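Local coordinates for hyperosmolarity resistance protein Emb (Staphylococcus epidermidis, PDB 6GV5) that acts as a giant staphylococcal cell-surface adhesin that binds surface-immobilized fibronectin, at residues Q14-F19 against K45-A50; G21-Q26 against G55-L60. All blocks are in the same frame, centred on the assembly; numbering follows the deposited sequence.

Interaction 1: Q14-F19 against K45-A50; sequences QQITNF and KQLSHA
The ring of Phe-19 reaches Ala-50 through CE2, which lies 3.9 Å from Ala-50 O; the oxygen approaches the ring obliquely. On one face of the same ring sit atoms of its own chain, Gln-15 O and the CA of Ile-16, both offset toward the rim. Lys-51 and Asn-54 of helix 40-65 also touch the Phe-19 side chain. The other flat group, the amide of Gln-15, brings its NE2 to within 3.6 Å of the methyl CD2 of Leu-47, and the two side chains cross at about a right angle. That amide is not held by the leucine: NE2 donates to Asp-11, and OE1 takes a weak hydrogen bond from Lys-51.

The aliphatic part of the contact is made by Ile-16, Leu-47 and Ala-50. Ile-16 has CG1 anti to its carbonyl carbon (chi1 -73°), which sends the longer branch across to helix 40-65. There CG1 touches Ala-50 CB at 4.0 Å and Leu-47 CD1 at 4.1 Å, the isoleucine and leucine side chains sliding past each other in opposite directions. Leu-47 thus divides its methyls, CD1 to the isoleucine and CD2 to the glutamine.

The short helical segments run almost parallel, at 5° with axes 10.7 Å apart, and helix 24-35 adds Leu-30 against Ala-50; the three helices 2-18, 24-35 and 40-65 pack together, as in the three-helix bundle of GA modules. No hydrogen bond crosses between the two segments, so their direct contact rests on van der Waals packing, and even the NE2 of Gln-15 meets a methyl here while it donates within its own helix.

Interaction 2: G21-Q26 against G55-L60; sequences GLTEPQ and GKMEEL
Apolar contacts centre on Met-57, where the bends at chi2 (-59°) and chi3 (-63°) bring CE to Thr-23 CG2, 4.1 Å away, and close to the Gln-26 amide. Its CG meets Leu-22 CD2 at the same distance, the two side chains crossing at about a right angle. Gly-21 packs against the next residue of the helix: its CA is 3.6 Å from Glu-58 CG.

A backbone contact of another kind sets a carbon against a carbonyl oxygen, with Met-57 CB 3.3 Å from Gly-21 O.

The polar contact between the segments is a weak hydrogen bond from Gln-26 NE2 to Met-57 SD, 3.5 Å long and fairly straight at 161°. Gln-26 and Met-57 come from opposite directions, and the amide oxygen OE1 also lies close to Met-57 CG and CE. NE2 has a further acceptor in the carbonyl of Thr-105.

Within 21-26, Thr-23 is the N-cap of helix 24-35 and forms a capping box with Gln-26. Thr-23 N donates to Gln-26 OE1 at 2.9 Å, in the carbonyl plane and on a lone pair, while Gln-26 N returns a weaker bond to Thr-23 OG1. Asn-54 and Lys-61 also hold the backbone of the turn, through Leu-22 N and Gly-21 O.

The rotation of the buried glutamine amide is probably fixed from both ends: the capping box holds OE1, and NE2 is shared between Thr-105 O and, weakly, the thioether. Met-57 buries the largest area of any residue here, so the union of the segments is mainly one of packing, with the sulfur as a minor acceptor.

In the fold
Both contacts use helix 40-65, which runs past the end of helix 2-18 and then past the turn into helix 24-35. Their centres lie 11 Å apart, and along the chain their segments alternate. Leu-22 of interaction 2 joins them: its CD1 is 4.2 Å from Ala-50 O and 4.3 Å from Ile-16 CG2, both in interaction 1. The centre of interaction 1, which lies within the GA module, is about 13 Å from the centre of the chain, that of interaction 2 about 3 Å. Interaction 2 pairs a GA-module segment with one in the FIVAR range, where Met-57 also touches Ile-111 of helix 108-123.

Interaction 1: Q14-F19 against K45-A50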
ATOM      1  N   GLN A  14       4.449  -2.067 -17.722  1.00 30.44           N
ATOM      2  CA  GLN A  14       4.628  -3.507 -17.591  1.00 32.71           C
ATOM      3  C   GLN A  14       5.158  -3.876 -16.211  1.00 33.28           C
ATOM      4  O   GLN A  14       4.690  -4.841 -15.598  1.00 31.79           O
ATOM      5  CB  GLN A  14       5.564  -4.013 -18.688  1.00 39.28           C
ATOM      6  CG  GLN A  14       4.942  -3.968 -20.076  1.00 42.10           C
ATOM      7  CD  GLN A  14       5.934  -4.301 -21.176  1.00 54.09           C
ATOM      8  OE1 GLN A  14       7.145  -4.304 -20.954  1.00 56.59           O
ATOM      9  NE2 GLN A  14       5.422  -4.583 -22.368  1.00 56.17           N
ATOM     10  N   GLN A  15       6.139  -3.121 -15.704  1.00 32.30           N
ATOM     11  CA  GLN A  15       6.636  -3.379 -14.359  1.00 31.02           C
ATOM     12  C   GLN A  15       5.526  -3.222 -13.330  1.00 31.01           C
ATOM     13  O   GLN A  15       5.393  -4.044 -12.413  1.00 30.45           O
ATOM     14  CB  GLN A  15       7.793  -2.435 -14.026  1.00 32.07           C
ATOM     15  CG  GLN A  15       9.033  -2.636 -14.878  1.00 34.56           C
ATOM     16  CD  GLN A  15      10.247  -1.916 -14.319  1.00 37.58           C
ATOM     17  OE1 GLN A  15      10.539  -2.006 -13.126  1.00 38.74           O
ATOM     18  NE2 GLN A  15      10.959  -1.198 -15.180  1.00 36.69           N
ATOM     19  N   ILE A  16       4.719  -2.169 -13.466  1.00 27.25           N
ATOM     20  CA  ILE A  16       3.651  -1.907 -12.504  1.00 28.47           C
ATOM     21  C   ILE A  16       2.630  -3.031 -12.531  1.00 31.48           C
ATOM     22  O   ILE A  16       2.086  -3.424 -11.489  1.00 28.06           O
ATOM     23  CB  ILE A  16       2.999  -0.543 -12.799  1.00 28.08           C
ATOM     24  CG1 ILE A  16       3.949   0.588 -12.397  1.00 27.70           C
ATOM     25  CG2 ILE A  16       1.662  -0.402 -12.061  1.00 29.26           C
ATOM     26  CD1 ILE A  16       3.641   1.929 -13.045  1.00 31.30           C
ATOM     27  N   THR A  17       2.354  -3.567 -13.720  1.00 29.35           N
ATOM     28  CA  THR A  17       1.401  -4.666 -13.830  1.00 31.74           C
ATOM     29  C   THR A  17       1.862  -5.888 -13.049  1.00 34.08           C
ATOM     30  O   THR A  17       1.028  -6.655 -12.556  1.00 34.37           O
ATOM     31  CB  THR A  17       1.188  -5.024 -15.302  1.00 37.08           C
ATOM     32  OG1 THR A  17       0.714  -3.871 -16.010  1.00 39.20           O
ATOM     33  CG2 THR A  17       0.182  -6.153 -15.438  1.00 40.61           C
ATOM     34  N   ASN A  18       3.181  -6.079 -12.917  1.00 34.61           N
ATOM     35  CA  ASN A  18       3.698  -7.237 -12.195  1.00 36.55           C
ATOM     36  C   ASN A  18       3.555  -7.083 -10.685  1.00 36.51           C
ATOM     37  O   ASN A  18       3.517  -8.086  -9.964  1.00 40.01           O
ATOM     38  CB  ASN A  18       5.174  -7.463 -12.529  1.00 39.66           C
ATOM     39  CG  ASN A  18       5.375  -8.135 -13.866  1.00 43.46           C
ATOM     40  OD1 ASN A  18       4.564  -8.956 -14.288  1.00 43.78           O
ATOM     41  ND2 ASN A  18       6.472  -7.798 -14.539  1.00 48.39           N
ATOM     42  N   PHE A  19       3.500  -5.849 -10.187  1.00 33.50           N
ATOM     43  CA  PHE A  19       3.451  -5.621  -8.750  1.00 32.81           C
ATOM     44  C   PHE A  19       2.268  -6.355  -8.125  1.00 35.71           C
ATOM     45  O   PHE A  19       1.190  -6.467  -8.721  1.00 33.92           O
ATOM     46  CB  PHE A  19       3.355  -4.124  -8.454  1.00 31.24           C
ATOM     47  CG  PHE A  19       4.573  -3.329  -8.858  1.00 30.79           C
ATOM     48  CD1 PHE A  19       5.763  -3.955  -9.190  1.00 35.97           C
ATOM     49  CD2 PHE A  19       4.523  -1.947  -8.893  1.00 30.09           C
ATOM     50  CE1 PHE A  19       6.877  -3.215  -9.553  1.00 36.41           C
ATOM     51  CE2 PHE A  19       5.630  -1.205  -9.255  1.00 30.27           C
ATOM     52  CZ  PHE A  19       6.807  -1.839  -9.586  1.00 34.78           C
ATOM     53  N   LYS A  45      10.876   8.881 -12.425  1.00 32.52           N
ATOM     54  CA  LYS A  45      10.473   9.364 -11.109  1.00 31.18           C
ATOM     55  C   LYS A  45       9.158   8.726 -10.686  1.00 31.84           C
ATOM     56  O   LYS A  45       9.003   8.273  -9.545  1.00 31.23           O
ATOM     57  CB  LYS A  45      10.332  10.886 -11.117  1.00 34.33           C
ATOM     58  CG  LYS A  45      11.614  11.655 -11.376  1.00 42.85           C
ATOM     59  CD  LYS A  45      11.317  13.141 -11.559  1.00 53.35           C
ATOM     60  CE  LYS A  45      12.528  13.899 -12.085  1.00 57.87           C
ATOM     61  NZ  LYS A  45      12.173  15.287 -12.503  1.00 60.86           N
ATOM     62  N   GLN A  46       8.188   8.687 -11.601  1.00 30.52           N
ATOM     63  CA  GLN A  46       6.887   8.115 -11.272  1.00 31.59           C
ATOM     64  C   GLN A  46       6.975   6.608 -11.076  1.00 28.14           C
ATOM     65  O   GLN A  46       6.265   6.056 -10.227  1.00 26.97           O
ATOM     66  CB  GLN A  46       5.877   8.466 -12.363  1.00 31.62           C
ATOM     67  CG  GLN A  46       5.538   9.947 -12.424  1.00 33.94           C
ATOM     68  CD  GLN A  46       4.946  10.457 -11.122  1.00 40.50           C
ATOM     69  OE1 GLN A  46       4.272   9.714 -10.404  1.00 40.45           O
ATOM     70  NE2 GLN A  46       5.204  11.722 -10.805  1.00 40.09           N
ATOM     71  N   LEU A  47       7.837   5.925 -11.836  1.00 25.95           N
ATOM     72  CA  LEU A  47       8.033   4.494 -11.619  1.00 24.30           C
ATOM     73  C   LEU A  47       8.693   4.238 -10.271  1.00 27.74           C
ATOM     74  O   LEU A  47       8.336   3.283  -9.572  1.00 26.70           O
ATOM     75  CB  LEU A  47       8.874   3.902 -12.749  1.00 25.57           C
ATOM     76  CG  LEU A  47       9.212   2.418 -12.614  1.00 28.96           C
ATOM     77  CD1 LEU A  47       7.952   1.550 -12.621  1.00 28.61           C
ATOM     78  CD2 LEU A  47      10.160   1.991 -13.728  1.00 32.63           C
ATOM     79  N   SER A  48       9.668   5.070  -9.896  1.00 27.00           N
ATOM     80  CA  SER A  48      10.274   4.949  -8.573  1.00 28.31           C
ATOM     81  C   SER A  48       9.225   5.129  -7.484  1.00 28.39           C
ATOM     82  O   SER A  48       9.205   4.382  -6.495  1.00 28.68           O
ATOM     83  CB  SER A  48      11.397   5.976  -8.421  1.00 31.71           C
ATOM     84  OG  SER A  48      12.002   5.896  -7.139  1.00 39.22           O
ATOM     85  N   HIS A  49       8.333   6.107  -7.653  1.00 28.83           N
ATOM     86  CA  HIS A  49       7.244   6.305  -6.701  1.00 30.79           C
ATOM     87  C   HIS A  49       6.333   5.088  -6.646  1.00 30.63           C
ATOM     88  O   HIS A  49       5.926   4.656  -5.557  1.00 28.45           O
ATOM     89  CB  HIS A  49       6.459   7.561  -7.088  1.00 35.52           C
ATOM     90  CG  HIS A  49       5.052   7.588  -6.574  1.00 41.77           C
ATOM     91  ND1 HIS A  49       3.969   7.820  -7.394  1.00 48.02           N
ATOM     92  CD2 HIS A  49       4.552   7.430  -5.327  1.00 44.61           C
ATOM     93  CE1 HIS A  49       2.860   7.794  -6.675  1.00 52.11           C
ATOM     94  NE2 HIS A  49       3.186   7.558  -5.418  1.00 50.90           N
ATOM     95  N   ALA A  50       6.005   4.515  -7.805  1.00 27.57           N
ATOM     96  CA  ALA A  50       5.152   3.331  -7.828  1.00 25.81           C
ATOM     97  C   ALA A  50       5.817   2.164  -7.111  1.00 26.37           C
ATOM     98  O   ALA A  50       5.151   1.400  -6.404  1.00 23.93           O
ATOM     99  CB  ALA A  50       4.823   2.948  -9.270  1.00 27.26           C
TER

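Interaction 2: G21-Q26 against G55-L60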
ATOM      1  N   GLY A  21       1.725  -5.780  -4.490  1.00 26.37           N
ATOM      2  CA  GLY A  21       1.279  -4.979  -3.365  1.00 23.86           C
ATOM      3  C   GLY A  21       0.179  -4.017  -3.763  1.00 25.45           C
ATOM      4  O   GLY A  21      -0.877  -3.954  -3.124  1.00 22.17           O
ATOM      5  N   LEU A  22       0.403  -3.266  -4.835  1.00 24.00           N
ATOM      6  CA  LEU A  22      -0.606  -2.344  -5.330  1.00 22.46           C
ATOM      7  C   LEU A  22      -1.902  -3.071  -5.664  1.00 25.02           C
ATOM      8  O   LEU A  22      -1.897  -4.199  -6.161  1.00 26.62           O
ATOM      9  CB  LEU A  22      -0.099  -1.630  -6.581  1.00 21.40           C
ATOM     10  CG  LEU A  22       1.178  -0.798  -6.425  1.00 20.82           C
ATOM     11  CD1 LEU A  22       1.594  -0.242  -7.792  1.00 28.23           C
ATOM     12  CD2 LEU A  22       0.961   0.311  -5.421  1.00 25.80           C
ATOM     13  N   THR A  23      -3.024  -2.401  -5.412  1.00 24.25           N
ATOM     14  CA  THR A  23      -4.310  -2.899  -5.869  1.00 25.46           C
ATOM     15  C   THR A  23      -4.509  -2.523  -7.333  1.00 26.65           C
ATOM     16  O   THR A  23      -3.833  -1.637  -7.868  1.00 26.14           O
ATOM     17  CB  THR A  23      -5.440  -2.315  -5.033  1.00 22.19           C
ATOM     18  OG1 THR A  23      -5.496  -0.900  -5.232  1.00 25.47           O
ATOM     19  CG2 THR A  23      -5.212  -2.617  -3.552  1.00 28.49           C
ATOM     20  N   GLU A  24      -5.465  -3.194  -7.978  1.00 28.85           N
ATOM     21  CA  GLU A  24      -5.726  -2.897  -9.386  1.00 32.84           C
ATOM     22  C   GLU A  24      -6.146  -1.450  -9.597  1.00 30.22           C
ATOM     23  O   GLU A  24      -5.662  -0.830 -10.560  1.00 31.23           O
ATOM     24  CB  GLU A  24      -6.779  -3.866  -9.940  1.00 35.21           C
ATOM     25  CG  GLU A  24      -6.417  -5.334  -9.741  1.00 38.40           C
ATOM     26  N   PRO A  25      -7.005  -0.853  -8.771  1.00 29.02           N
ATOM     27  CA  PRO A  25      -7.257   0.589  -8.923  1.00 30.88           C
ATOM     28  C   PRO A  25      -6.002   1.437  -8.815  1.00 29.90           C
ATOM     29  O   PRO A  25      -5.853   2.409  -9.562  1.00 28.89           O
ATOM     30  CB  PRO A  25      -8.257   0.887  -7.792  1.00 33.26           C
ATOM     31  CG  PRO A  25      -8.935  -0.403  -7.552  1.00 34.11           C
ATOM     32  CD  PRO A  25      -7.895  -1.471  -7.769  1.00 30.45           C
ATOM     33  N   GLN A  26      -5.086   1.090  -7.902  1.00 27.64           N
ATOM     34  CA  GLN A  26      -3.854   1.852  -7.770  1.00 24.57           C
ATOM     35  C   GLN A  26      -2.980   1.707  -9.008  1.00 25.89           C
ATOM     36  O   GLN A  26      -2.363   2.677  -9.453  1.00 26.39           O
ATOM     37  CB  GLN A  26      -3.077   1.388  -6.535  1.00 22.91           C
ATOM     38  CG  GLN A  26      -3.627   1.895  -5.226  1.00 28.65           C
ATOM     39  CD  GLN A  26      -2.913   1.280  -4.048  1.00 24.97           C
ATOM     40  OE1 GLN A  26      -2.561   0.098  -4.075  1.00 23.70           O
ATOM     41  NE2 GLN A  26      -2.686   2.077  -3.009  1.00 27.05           N
ATOM     42  N   GLY A  55       5.849  -1.309  -2.242  1.00 22.36           N
ATOM     43  CA  GLY A  55       6.398  -1.896  -1.031  1.00 23.82           C
ATOM     44  C   GLY A  55       5.571  -1.573   0.196  1.00 21.67           C
ATOM     45  O   GLY A  55       5.390  -2.420   1.081  1.00 23.52           O
ATOM     46  N   LYS A  56       5.046  -0.347   0.263  1.00 22.25           N
ATOM     47  CA  LYS A  56       4.244   0.037   1.415  1.00 22.24           C
ATOM     48  C   LYS A  56       2.916  -0.704   1.404  1.00 19.47           C
ATOM     49  O   LYS A  56       2.407  -1.103   2.461  1.00 21.09           O
ATOM     50  CB  LYS A  56       4.010   1.541   1.419  1.00 22.96           C
ATOM     51  CG  LYS A  56       5.267   2.347   1.737  1.00 26.22           C
ATOM     52  CD  LYS A  56       5.720   2.087   3.165  1.00 33.58           C
ATOM     53  CE  LYS A  56       6.978   2.870   3.513  1.00 45.01           C
ATOM     54  NZ  LYS A  56       7.478   2.513   4.872  1.00 68.10           N
ATOM     55  N   MET A  57       2.345  -0.906   0.214  1.00 20.25           N
ATOM     56  CA  MET A  57       1.101  -1.654   0.119  1.00 19.87           C
ATOM     57  C   MET A  57       1.313  -3.121   0.481  1.00 19.55           C
ATOM     58  O   MET A  57       0.436  -3.751   1.079  1.00 20.21           O
ATOM     59  CB  MET A  57       0.503  -1.528  -1.279  1.00 18.62           C
ATOM     60  CG  MET A  57      -0.149  -0.187  -1.523  1.00 20.51           C
ATOM     61  SD  MET A  57      -1.485   0.174  -0.367  1.00 21.21           S
ATOM     62  CE  MET A  57      -2.613  -1.143  -0.794  1.00 23.33           C
ATOM     63  N   GLU A  58       2.468  -3.695   0.113  1.00 20.06           N
ATOM     64  CA  GLU A  58       2.816  -5.027   0.593  1.00 21.91           C
ATOM     65  C   GLU A  58       2.837  -5.056   2.116  1.00 19.45           C
ATOM     66  O   GLU A  58       2.298  -5.981   2.737  1.00 20.90           O
ATOM     67  CB  GLU A  58       4.174  -5.461   0.033  1.00 23.55           C
ATOM     68  CG  GLU A  58       4.163  -5.797  -1.442  1.00 28.43           C
ATOM     69  CD  GLU A  58       5.526  -6.231  -1.949  1.00 39.73           C
ATOM     70  OE1 GLU A  58       6.530  -5.965  -1.254  1.00 40.90           O
ATOM     71  OE2 GLU A  58       5.592  -6.840  -3.038  1.00 48.83           O
ATOM     72  N   GLU A  59       3.489  -4.060   2.733  1.00 20.65           N
ATOM     73  CA  GLU A  59       3.537  -3.989   4.188  1.00 22.28           C
ATOM     74  C   GLU A  59       2.140  -3.863   4.779  1.00 18.84           C
ATOM     75  O   GLU A  59       1.827  -4.500   5.798  1.00 19.43           O
ATOM     76  CB  GLU A  59       4.372  -2.791   4.630  1.00 25.73           C
ATOM     77  CG  GLU A  59       5.850  -2.850   4.321  1.00 35.22           C
ATOM     78  CD  GLU A  59       6.577  -1.654   4.907  1.00 40.77           C
ATOM     79  OE1 GLU A  59       6.220  -1.248   6.034  1.00 42.75           O
ATOM     80  OE2 GLU A  59       7.485  -1.113   4.240  1.00 49.27           O
ATOM     81  N   LEU A  60       1.303  -3.026   4.178  1.00 18.33           N
ATOM     82  CA  LEU A  60      -0.052  -2.852   4.683  1.00 17.16           C
ATOM     83  C   LEU A  60      -0.857  -4.137   4.550  1.00 19.49           C
ATOM     84  O   LEU A  60      -1.577  -4.524   5.482  1.00 18.79           O
ATOM     85  CB  LEU A  60      -0.740  -1.710   3.946  1.00 19.20           C
ATOM     86  CG  LEU A  60      -2.189  -1.454   4.385  1.00 19.66           C
ATOM     87  CD1 LEU A  60      -2.297  -0.970   5.817  1.00 19.97           C
ATOM     88  CD2 LEU A  60      -2.824  -0.457   3.423  1.00 20.79           C
TER